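Local coordinates for protein dihydropyrimidinase (Brevibacillus agri, PDB 3SFW) that hydrolyses the cyclic amide bond of dihydropyrimidines such as dihydrouracil, probably at its two-zinc centre, at residues Thr76-Ala81 against Lys115-Tyr120; Ser127-His132 against Asp163-Lys168; Ile342-Thr347 against His409-Asp414; Pro398-Thr403 against His424-Ser429. All blocks are in the same frame, centred on the assembly; numbering follows the deposited sequence.

Interaction 1: residues Thr76-Ala81 against Lys115-Tyr120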
# COMPACT_ATOMS: atom_id res chain seq x y z
N THR A 76 -33.40 -27.41 16.27
CA THR A 76 -33.88 -26.87 14.97
C THR A 76 -32.71 -26.29 14.16
O THR A 76 -32.72 -26.38 12.92
CB THR A 76 -35.01 -25.83 15.09
OG1 THR A 76 -34.55 -24.67 15.78
CG2 THR A 76 -36.29 -26.45 15.87
N GLY A 77 -31.76 -25.66 14.85
CA GLY A 77 -30.64 -25.04 14.14
C GLY A 77 -29.74 -26.08 13.47
O GLY A 77 -29.29 -25.88 12.33
N THR A 78 -29.45 -27.18 14.17
CA THR A 78 -28.62 -28.24 13.55
C THR A 78 -29.40 -28.99 12.47
O THR A 78 -28.83 -29.41 11.47
CB THR A 78 -28.00 -29.25 14.57
OG1 THR A 78 -29.02 -29.94 15.30
CG2 THR A 78 -27.06 -28.50 15.51
N LYS A 79 -30.73 -29.11 12.64
CA LYS A 79 -31.50 -29.79 11.60
C LYS A 79 -31.48 -28.93 10.32
O LYS A 79 -31.33 -29.44 9.20
CB LYS A 79 -32.94 -30.08 12.06
CG LYS A 79 -33.79 -30.73 11.03
CD LYS A 79 -34.99 -31.47 11.71
CE LYS A 79 -35.77 -30.49 12.60
NZ LYS A 79 -36.60 -29.54 11.84
N ALA A 80 -31.63 -27.61 10.50
CA ALA A 80 -31.63 -26.70 9.36
C ALA A 80 -30.24 -26.70 8.68
O ALA A 80 -30.13 -26.73 7.47
CB ALA A 80 -31.99 -25.29 9.85
N ALA A 81 -29.19 -26.73 9.48
CA ALA A 81 -27.82 -26.82 8.93
C ALA A 81 -27.72 -28.08 8.07
O ALA A 81 -27.20 -28.02 6.94
CB ALA A 81 -26.78 -26.89 10.08
N LYS A 115 -29.95 -32.83 21.96
CA LYS A 115 -30.76 -32.00 21.05
C LYS A 115 -30.12 -31.87 19.64
O LYS A 115 -30.78 -32.06 18.63
CB LYS A 115 -31.02 -30.60 21.69
CG LYS A 115 -31.72 -30.66 23.05
CD LYS A 115 -31.65 -29.33 23.85
CE LYS A 115 -31.04 -29.58 25.27
NZ LYS A 115 -31.40 -28.60 26.34
N ALA A 116 -28.80 -31.70 19.58
CA ALA A 116 -28.12 -31.57 18.25
C ALA A 116 -28.22 -32.84 17.39
O ALA A 116 -28.17 -33.98 17.94
CB ALA A 116 -26.59 -31.23 18.50
N VAL A 117 -28.49 -32.66 16.09
CA VAL A 117 -28.67 -33.80 15.17
C VAL A 117 -27.41 -34.02 14.36
O VAL A 117 -27.27 -35.07 13.73
CB VAL A 117 -29.87 -33.62 14.24
CG1 VAL A 117 -31.15 -33.28 15.07
CG2 VAL A 117 -29.63 -32.52 13.19
N ILE A 118 -26.48 -33.07 14.45
CA ILE A 118 -25.15 -33.24 13.86
C ILE A 118 -24.12 -32.70 14.82
O ILE A 118 -24.44 -32.21 15.92
CB ILE A 118 -25.01 -32.53 12.48
CG1 ILE A 118 -25.66 -31.16 12.52
CG2 ILE A 118 -25.75 -33.29 11.39
CD1 ILE A 118 -24.79 -30.05 12.54
N ASP A 119 -22.83 -32.87 14.48
CA ASP A 119 -21.78 -32.66 15.45
C ASP A 119 -21.49 -31.18 15.68
O ASP A 119 -21.78 -30.35 14.81
CB ASP A 119 -20.51 -33.38 15.01
CG ASP A 119 -20.63 -34.88 15.15
OD1 ASP A 119 -21.74 -35.33 15.54
OD2 ASP A 119 -19.66 -35.62 14.87
N TYR A 120 -20.93 -30.86 16.85
CA TYR A 120 -20.77 -29.44 17.23
C TYR A 120 -19.52 -29.27 18.08
O TYR A 120 -19.23 -30.10 18.97
CB TYR A 120 -22.00 -28.91 18.00
CG TYR A 120 -22.37 -29.76 19.22
CD1 TYR A 120 -23.14 -30.93 19.08
CD2 TYR A 120 -21.97 -29.36 20.52
CE1 TYR A 120 -23.40 -31.78 20.20
CE2 TYR A 120 -22.23 -30.17 21.63
CZ TYR A 120 -22.98 -31.34 21.47
OH TYR A 120 -23.23 -32.13 22.59
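Polar contact between Thr-78 and Val-117 rests on one nearly straight hydrogen bond: the backbone N of Val-117 donates to Thr-78 OG1 over 2.9 Å, with 168° at the hydrogen. The same hydroxyl donates to the carbonyl of Phe-74, one turn back in its own helix, so OG1 both gives and receives. A threonine suits this spot because its hydroxyl accepts a buried loop N-H while its methyl serves the apolar packing. Thr-78 takes chi1 61°, which sets OG1 between the backbone N and the carbonyl carbon and turns CG2 aside from the bond.

Apolar contacts surround that bond. Thr-78 CG2 lies 4.1 Å from Ala-116 CB and 4.0 Å from Ile-118 CD1, and Thr-78 CB sits 3.7 Å from Ile-118 CG1, the two side chains running past each other in opposite directions. Val-117 comes across obliquely, its CG2 3.4 Å from Thr-78 OG1 and 3.6 Å from the backbone N of Lys-79, thus lying against the helix backbone beside the hydrogen bond. Small Ala-116 lets the loop come close, whereas the branched valine and isoleucine fill the space between helix and sheet. Beyond them Val-437 touches both Val-117 and Ile-118, and Ile-89 backs Thr-78.

Helix 74-83, the helix of a beta-alpha-beta unit between the parallel strands 49-59 and 86-93, thus packs on the loop that leads into the next parallel strand, 119-124, as in the TIM barrel of the amidohydrolases.

Interaction 2: residues Ser127-His132 against Asp163-Lys168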
# COMPACT_ATOMS: atom_id res chain seq x y z
N SER A 127 -14.54 -11.98 28.01
CA SER A 127 -15.03 -10.60 28.31
C SER A 127 -13.94 -9.82 29.00
O SER A 127 -13.95 -8.60 28.98
CB SER A 127 -16.28 -10.58 29.23
OG SER A 127 -16.63 -11.89 29.74
N ASP A 128 -13.09 -10.52 29.74
CA ASP A 128 -11.96 -9.86 30.36
C ASP A 128 -10.89 -10.81 30.84
O ASP A 128 -11.13 -12.00 31.06
CB ASP A 128 -12.41 -8.89 31.45
CG ASP A 128 -12.47 -9.53 32.79
OD1 ASP A 128 -11.65 -9.17 33.67
OD2 ASP A 128 -13.33 -10.40 32.95
N ALA A 129 -9.66 -10.35 30.77
CA ALA A 129 -8.54 -11.28 30.88
C ALA A 129 -7.82 -11.12 32.24
O ALA A 129 -6.58 -11.00 32.31
CB ALA A 129 -7.56 -11.06 29.71
N ASN A 130 -8.62 -11.06 33.30
CA ASN A 130 -8.09 -11.07 34.67
C ASN A 130 -7.30 -12.37 34.94
O ASN A 130 -7.36 -13.33 34.17
CB ASN A 130 -9.20 -10.83 35.71
CG ASN A 130 -10.24 -11.95 35.75
OD1 ASN A 130 -11.43 -11.72 35.53
ND2 ASN A 130 -9.82 -13.14 36.12
N ASP A 131 -6.42 -12.35 35.94
CA ASP A 131 -5.52 -13.48 36.14
C ASP A 131 -6.23 -14.83 36.32
O ASP A 131 -5.71 -15.88 35.93
CB ASP A 131 -4.59 -13.22 37.33
CG ASP A 131 -3.51 -12.19 37.04
OD1 ASP A 131 -3.37 -11.74 35.88
OD2 ASP A 131 -2.77 -11.85 37.99
N HIS A 132 -7.38 -14.82 36.97
CA HIS A 132 -8.13 -16.05 37.18
C HIS A 132 -8.60 -16.64 35.83
O HIS A 132 -8.54 -17.84 35.60
CB HIS A 132 -9.35 -15.79 38.07
CG HIS A 132 -10.07 -17.03 38.50
ND1 HIS A 132 -10.02 -17.51 39.79
CD2 HIS A 132 -10.88 -17.88 37.81
CE1 HIS A 132 -10.74 -18.62 39.87
NE2 HIS A 132 -11.27 -18.87 38.69
N ASP A 163 -8.70 -3.17 24.69
CA ASP A 163 -7.38 -3.53 24.19
C ASP A 163 -6.57 -4.33 25.19
O ASP A 163 -5.79 -5.19 24.79
CB ASP A 163 -6.60 -2.29 23.74
CG ASP A 163 -7.17 -1.67 22.46
OD1 ASP A 163 -8.03 -2.32 21.80
OD2 ASP A 163 -6.71 -0.56 22.12
N GLU A 164 -6.66 -3.97 26.46
CA GLU A 164 -6.01 -4.81 27.49
C GLU A 164 -6.50 -6.27 27.44
O GLU A 164 -5.67 -7.22 27.43
CB GLU A 164 -6.23 -4.18 28.88
CG GLU A 164 -5.75 -5.07 30.02
CD GLU A 164 -5.98 -4.45 31.42
OE1 GLU A 164 -5.48 -5.05 32.40
OE2 GLU A 164 -6.62 -3.39 31.56
N THR A 165 -7.81 -6.48 27.35
CA THR A 165 -8.33 -7.83 27.27
C THR A 165 -7.86 -8.54 26.00
O THR A 165 -7.45 -9.71 26.04
CB THR A 165 -9.86 -7.84 27.39
OG1 THR A 165 -10.19 -7.46 28.73
CG2 THR A 165 -10.41 -9.20 27.12
N LEU A 166 -7.92 -7.84 24.88
CA LEU A 166 -7.60 -8.49 23.60
C LEU A 166 -6.11 -8.81 23.56
O LEU A 166 -5.72 -9.92 23.19
CB LEU A 166 -8.04 -7.60 22.41
CG LEU A 166 -7.53 -8.09 21.03
CD1 LEU A 166 -8.04 -9.53 20.76
CD2 LEU A 166 -8.01 -7.12 19.94
N PHE A 167 -5.26 -7.91 24.02
CA PHE A 167 -3.81 -8.19 23.94
C PHE A 167 -3.38 -9.34 24.89
O PHE A 167 -2.65 -10.25 24.49
CB PHE A 167 -3.02 -6.92 24.29
CG PHE A 167 -1.55 -7.04 24.01
CD1 PHE A 167 -0.63 -6.70 25.00
CD2 PHE A 167 -1.08 -7.45 22.76
CE1 PHE A 167 0.76 -6.77 24.74
CE2 PHE A 167 0.29 -7.54 22.49
CZ PHE A 167 1.22 -7.15 23.47
N LYS A 168 -3.85 -9.29 26.13
CA LYS A 168 -3.62 -10.38 27.08
C LYS A 168 -4.13 -11.72 26.57
O LYS A 168 -3.45 -12.75 26.72
CB LYS A 168 -4.26 -10.03 28.42
CG LYS A 168 -3.48 -8.95 29.16
CD LYS A 168 -4.17 -8.67 30.50
CE LYS A 168 -3.28 -7.83 31.40
NZ LYS A 168 -3.93 -7.71 32.76
O HOH W 1 -12.45 -5.91 28.56
O HOH W 2 -4.55 -10.28 33.94
O HOH W 3 -8.60 -7.75 31.10
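Ser-127 approaches Thr-165 through its backbone carbonyl and water 1, which lies 2.7 Å from Thr-165 OG1 and also hydrogen-bonds to Ser-127 O. At Asp-128 the chain comes closest to the helix: its CA is 3.4 Å from Thr-165 OG1, and CG2 of the same threonine also rests on it.

Ala-129 carries the centre of the contact. Its backbone N donates over 2.8 Å to water 3, which stands 2.9 Å from Thr-165 OG1, so the hydroxyl serves two waters and reaches the loop backbone at two points. A valine in place of Thr-165 would probably keep the methyl contact but leave waters 1 and 3 without their shared anchor. Ala-129 CB packs 3.7 Å from Lys-168 CB, an approach that a larger residue could hardly make. The carbonyl of Ala-129 accepts from water 2.

Asn-130, at the N-cap position, then opens helix 131-142. In the first turn Asp-131 takes up the same water 2, which donates to its OD1, 2.7 Å away, and accepts from Lys-168 NZ at 2.9 Å. Lys-168 reaches this water because it is stretched out beyond CG (chi2 -179°), its aliphatic part passing the alanine. Its NZ also forms a salt bridge with Glu-164 OE1 at 3.1 Å, one turn back, while the other oxygen of Glu-164 pairs with Lys-156 of the second subunit.

This is water-mediated packing of a beta-alpha loop, the one following strand 119-124 of the TIM barrel, against helix 163-176, close to a subunit interface.

Interaction 3: residues Ile342-Thr347 against His409-Asp414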
# COMPACT_ATOMS: atom_id res chain seq x y z
N ILE A 342 -28.00 -20.04 8.35
CA ILE A 342 -27.32 -21.36 8.42
C ILE A 342 -27.66 -22.29 7.25
O ILE A 342 -26.81 -23.04 6.77
CB ILE A 342 -27.54 -22.03 9.78
CG1 ILE A 342 -26.42 -23.05 10.07
CG2 ILE A 342 -28.96 -22.71 9.87
CD1 ILE A 342 -26.48 -23.54 11.58
N GLU A 343 -28.92 -22.24 6.79
CA GLU A 343 -29.37 -23.26 5.89
C GLU A 343 -28.91 -23.03 4.44
O GLU A 343 -28.65 -23.99 3.71
CB GLU A 343 -30.90 -23.32 5.93
CG GLU A 343 -31.45 -24.48 5.10
CD GLU A 343 -32.91 -24.81 5.43
OE1 GLU A 343 -33.43 -24.30 6.45
OE2 GLU A 343 -33.51 -25.60 4.67
N ASP A 344 -28.71 -21.78 4.08
CA ASP A 344 -28.45 -21.46 2.66
C ASP A 344 -26.99 -21.23 2.33
O ASP A 344 -26.62 -21.01 1.13
CB ASP A 344 -29.34 -20.33 2.20
CG ASP A 344 -30.80 -20.70 2.32
OD1 ASP A 344 -31.17 -21.80 1.82
OD2 ASP A 344 -31.51 -19.97 3.02
N ARG A 345 -26.14 -21.35 3.35
CA ARG A 345 -24.69 -21.02 3.17
C ARG A 345 -24.07 -21.84 2.01
O ARG A 345 -23.41 -21.25 1.11
CB ARG A 345 -23.89 -21.30 4.47
CG ARG A 345 -22.36 -21.06 4.29
CD ARG A 345 -21.59 -21.37 5.61
NE ARG A 345 -21.73 -22.77 5.96
CZ ARG A 345 -20.72 -23.63 6.08
NH1 ARG A 345 -19.45 -23.22 5.88
NH2 ARG A 345 -20.98 -24.91 6.37
N MET A 346 -24.21 -23.17 2.05
CA MET A 346 -23.53 -24.02 1.04
C MET A 346 -24.07 -23.71 -0.37
O MET A 346 -23.29 -23.57 -1.34
CB MET A 346 -23.73 -25.50 1.35
CG MET A 346 -23.06 -25.97 2.65
SD MET A 346 -21.28 -26.02 2.51
CE MET A 346 -21.04 -27.50 1.58
N THR A 347 -25.41 -23.71 -0.51
CA THR A 347 -26.01 -23.53 -1.85
C THR A 347 -25.71 -22.16 -2.47
O THR A 347 -25.37 -22.07 -3.66
CB THR A 347 -27.54 -23.76 -1.88
OG1 THR A 347 -27.80 -25.13 -1.52
CG2 THR A 347 -28.06 -23.55 -3.33
N HIS A 409 -37.91 -23.63 3.73
CA HIS A 409 -36.74 -23.74 4.63
C HIS A 409 -37.05 -24.50 5.94
O HIS A 409 -38.22 -24.85 6.21
CB HIS A 409 -35.96 -22.39 4.81
CG HIS A 409 -36.59 -21.41 5.78
ND1 HIS A 409 -36.24 -20.06 5.77
CD2 HIS A 409 -37.39 -21.58 6.86
CE1 HIS A 409 -36.82 -19.45 6.79
NE2 HIS A 409 -37.52 -20.34 7.47
N HIS A 410 -36.03 -24.80 6.71
CA HIS A 410 -36.21 -25.58 7.95
C HIS A 410 -35.77 -24.84 9.20
O HIS A 410 -35.89 -25.38 10.33
CB HIS A 410 -35.49 -26.93 7.81
CG HIS A 410 -35.92 -27.71 6.61
ND1 HIS A 410 -35.43 -27.42 5.34
CD2 HIS A 410 -36.81 -28.73 6.46
CE1 HIS A 410 -35.99 -28.25 4.47
NE2 HIS A 410 -36.86 -29.02 5.11
N MET A 411 -35.24 -23.62 9.03
CA MET A 411 -34.89 -22.77 10.19
C MET A 411 -36.17 -22.35 10.92
O MET A 411 -37.22 -22.13 10.28
CB MET A 411 -34.10 -21.54 9.74
CG MET A 411 -32.76 -21.93 9.08
SD MET A 411 -31.97 -20.51 8.34
CE MET A 411 -33.11 -20.20 6.93
N ASN A 412 -36.13 -22.37 12.26
CA ASN A 412 -37.34 -22.04 13.01
C ASN A 412 -37.48 -20.51 13.10
O ASN A 412 -37.31 -19.92 14.17
CB ASN A 412 -37.32 -22.69 14.41
CG ASN A 412 -38.67 -22.59 15.12
OD1 ASN A 412 -39.70 -22.29 14.48
ND2 ASN A 412 -38.66 -22.70 16.44
N VAL A 413 -37.82 -19.87 11.96
CA VAL A 413 -37.89 -18.41 11.87
C VAL A 413 -38.86 -18.08 10.75
O VAL A 413 -38.99 -18.84 9.81
CB VAL A 413 -36.51 -17.78 11.51
CG1 VAL A 413 -36.46 -16.28 11.87
CG2 VAL A 413 -35.40 -18.51 12.24
N ASP A 414 -39.56 -16.94 10.87
CA ASP A 414 -40.68 -16.64 9.96
C ASP A 414 -40.31 -15.90 8.69
O ASP A 414 -41.20 -15.42 7.99
CB ASP A 414 -41.77 -15.83 10.70
CG ASP A 414 -41.25 -14.53 11.27
OD1 ASP A 414 -40.12 -14.14 10.96
OD2 ASP A 414 -42.03 -13.79 11.92
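Glu-343 meets His-410 with both carboxylate oxygens, one on the backbone and one on the ring. OE1 receives the backbone N of His-410 at 2.7 Å through its syn lone pair. OE2 is met by His-410 ND1, also at 2.7 Å and with an almost straight 174° at the hydrogen. The carboxylate lies at the ring edge, the two planes 35° apart: OE2 is near the imidazole plane, but the ring nitrogen stands somewhat out of the carboxylate plane. Met-411 N adds a weak, bent bond to OE1 at 3.2 Å. Extended from a CG anti to its backbone N (chi1 -174°), Glu-343 is long enough to span the gap. Its negative charge would probably favour protonation of the histidine, whose ring also stacks on Phe-83.

Met-411 lies along the aliphatic part of Glu-343, its SD 3.9 Å from Glu-343 CB, and its CG rests 4.0 Å from Ile-342 CG2. Its flexible thioether follows both neighbours. Within the loop, His-409 NE2 bonds to Val-413 O at 3.1 Å, which probably helps hold the inverse gamma turn centred on Asn-412.

The pair is a His-carboxylate hydrogen bond that clamps the loop after strand 393-403 to the residues just ahead of helix 345-354. Ile-342 and Met-411 both touch His-316, which follows the zinc ligand Asp-315 in the amidohydrolase barrel.

Interaction 4: residues Pro398-Thr403 against His424-Ser429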
# COMPACT_ATOMS: atom_id res chain seq x y z
N PRO A 398 -26.04 -30.64 -8.56
CA PRO A 398 -25.70 -29.27 -8.99
C PRO A 398 -26.67 -28.72 -10.07
O PRO A 398 -26.64 -27.53 -10.40
CB PRO A 398 -24.29 -29.44 -9.56
CG PRO A 398 -24.28 -30.88 -10.09
CD PRO A 398 -25.12 -31.66 -9.12
N THR A 399 -27.54 -29.58 -10.61
CA THR A 399 -28.38 -29.18 -11.78
C THR A 399 -29.76 -28.62 -11.41
O THR A 399 -30.39 -27.92 -12.20
CB THR A 399 -28.60 -30.39 -12.74
OG1 THR A 399 -29.41 -31.38 -12.11
CG2 THR A 399 -27.28 -31.00 -13.14
N VAL A 400 -30.21 -28.88 -10.19
CA VAL A 400 -31.55 -28.51 -9.77
C VAL A 400 -31.68 -27.00 -9.64
O VAL A 400 -30.90 -26.35 -8.95
CB VAL A 400 -31.89 -29.20 -8.42
CG1 VAL A 400 -33.23 -28.70 -7.86
CG2 VAL A 400 -31.81 -30.74 -8.55
N GLN A 401 -32.68 -26.44 -10.31
CA GLN A 401 -33.01 -25.03 -10.09
C GLN A 401 -34.08 -24.92 -9.05
O GLN A 401 -35.07 -25.65 -9.09
CB GLN A 401 -33.54 -24.39 -11.35
CG GLN A 401 -32.64 -24.49 -12.53
CD GLN A 401 -33.20 -23.69 -13.67
OE1 GLN A 401 -33.11 -22.45 -13.67
NE2 GLN A 401 -33.93 -24.36 -14.57
N ARG A 402 -33.93 -23.98 -8.14
CA ARG A 402 -34.99 -23.78 -7.14
C ARG A 402 -34.97 -22.36 -6.62
O ARG A 402 -34.09 -21.58 -6.95
CB ARG A 402 -34.87 -24.80 -6.01
CG ARG A 402 -33.61 -24.63 -5.18
CD ARG A 402 -33.50 -25.72 -4.12
NE ARG A 402 -32.18 -25.71 -3.52
CZ ARG A 402 -31.87 -25.11 -2.38
NH1 ARG A 402 -32.83 -24.53 -1.63
NH2 ARG A 402 -30.61 -25.15 -1.94
N THR A 403 -36.03 -21.98 -5.92
CA THR A 403 -36.11 -20.65 -5.33
C THR A 403 -35.97 -20.78 -3.82
O THR A 403 -36.61 -21.61 -3.21
CB THR A 403 -37.47 -20.06 -5.63
OG1 THR A 403 -37.60 -19.95 -7.05
CG2 THR A 403 -37.62 -18.69 -4.99
N HIS A 424 -29.02 -22.60 -8.40
CA HIS A 424 -28.88 -24.00 -8.76
C HIS A 424 -28.16 -24.74 -7.67
O HIS A 424 -27.19 -24.22 -7.09
CB HIS A 424 -28.03 -24.12 -10.04
CG HIS A 424 -28.70 -23.56 -11.25
ND1 HIS A 424 -28.96 -24.31 -12.37
CD2 HIS A 424 -29.20 -22.32 -11.50
CE1 HIS A 424 -29.60 -23.57 -13.26
NE2 HIS A 424 -29.74 -22.35 -12.76
N GLY A 425 -28.54 -25.99 -7.48
CA GLY A 425 -27.89 -26.88 -6.52
C GLY A 425 -28.89 -27.24 -5.43
O GLY A 425 -29.62 -26.40 -4.95
N ASP A 426 -28.99 -28.53 -5.13
CA ASP A 426 -29.93 -29.02 -4.13
C ASP A 426 -29.20 -30.08 -3.29
O ASP A 426 -28.53 -30.98 -3.82
CB ASP A 426 -31.17 -29.62 -4.85
CG ASP A 426 -32.43 -29.67 -3.96
OD1 ASP A 426 -32.47 -29.00 -2.91
OD2 ASP A 426 -33.40 -30.36 -4.35
N VAL A 427 -29.28 -29.92 -1.97
CA VAL A 427 -28.78 -30.95 -1.02
C VAL A 427 -29.76 -32.12 -0.94
O VAL A 427 -30.91 -31.97 -0.48
CB VAL A 427 -28.56 -30.31 0.37
CG1 VAL A 427 -28.17 -31.37 1.41
CG2 VAL A 427 -27.46 -29.19 0.26
N ILE A 428 -29.35 -33.26 -1.48
CA ILE A 428 -30.27 -34.41 -1.57
C ILE A 428 -30.22 -35.26 -0.31
O ILE A 428 -31.26 -35.52 0.29
CB ILE A 428 -29.96 -35.28 -2.80
CG1 ILE A 428 -29.98 -34.40 -4.07
CG2 ILE A 428 -30.91 -36.54 -2.86
CD1 ILE A 428 -31.30 -33.64 -4.31
N SER A 429 -29.02 -35.73 0.05
CA SER A 429 -28.86 -36.55 1.25
C SER A 429 -27.62 -36.11 2.03
O SER A 429 -26.69 -35.57 1.44
CB SER A 429 -28.74 -38.01 0.87
OG SER A 429 -29.95 -38.38 0.21
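The imidazole of His-424 carries Gln-401 CG over one face, a CH-pi contact with the carbon 3.6 Å from the ring centroid and 28° off the ring normal, while Pro-398 O lies at the ring's edge. The two side chains run side by side in the same direction, as expected for the antiparallel non-hydrogen-bonded pair that Gln-401 and His-424 form. The guanidinium of Arg-402 meets Gly-425 O at its edge: NE donates over 3.0 Å, in the carbonyl plane, and NH2 adds a weak bond at 3.4 Å. Asp-426 OD1 is 3.4 Å from Arg-402 NE but well out of the guanidinium plane, so this salt bridge works by charge alone, with no N-H aimed at it.

Arg-402 gets there from a chi1 of 66°, with CG lodged between its backbone N and carbonyl carbon, after which the chain runs straight to NE. Val-400 CB lies 3.7 Å from Asp-426 CB, its branched side chain packing on the base of the aspartate. The Val-400 carbonyl accepts Gly-425 N at 2.8 Å and also takes a CA-H...O contact from His-424. Gly-425 has backbone angles that would jam a CB against the preceding carbonyl, reason enough for glycine.

A methionine in place of Arg-402 would probably leave Gly-425 O without its side-chain donor and take a positive neighbour from Asp-426, which would keep its salt bridge with Lys-441. The chemistry implies a strand pairing in which one backbone bond between 398-403 and 424-429 is reinforced by an arginine that satisfies a carbonyl and balances a buried carboxylate at once.

Interactions 1, 3 and 4 form a continuous chain of neighbours. Ala-80 of interaction 1 packs on Glu-343 and Met-411 of interaction 3, and Ala-81 on Ile-342, their centres about 12 Å apart. Thr-347 of interaction 3 in turn touches Arg-402 and Gly-425 of interaction 4, with about 14 Å between centres. Interactions 1 and 4 do not touch, although both reach the same sheet. Interaction 3 approaches the metal site without touching it: the side chain of Ile-342 is about 12 Å from a zinc ion. Interaction 2 stands apart, about 32 Å from interaction 1 and 46 Å from interaction 4 between centres, beside the second subunit.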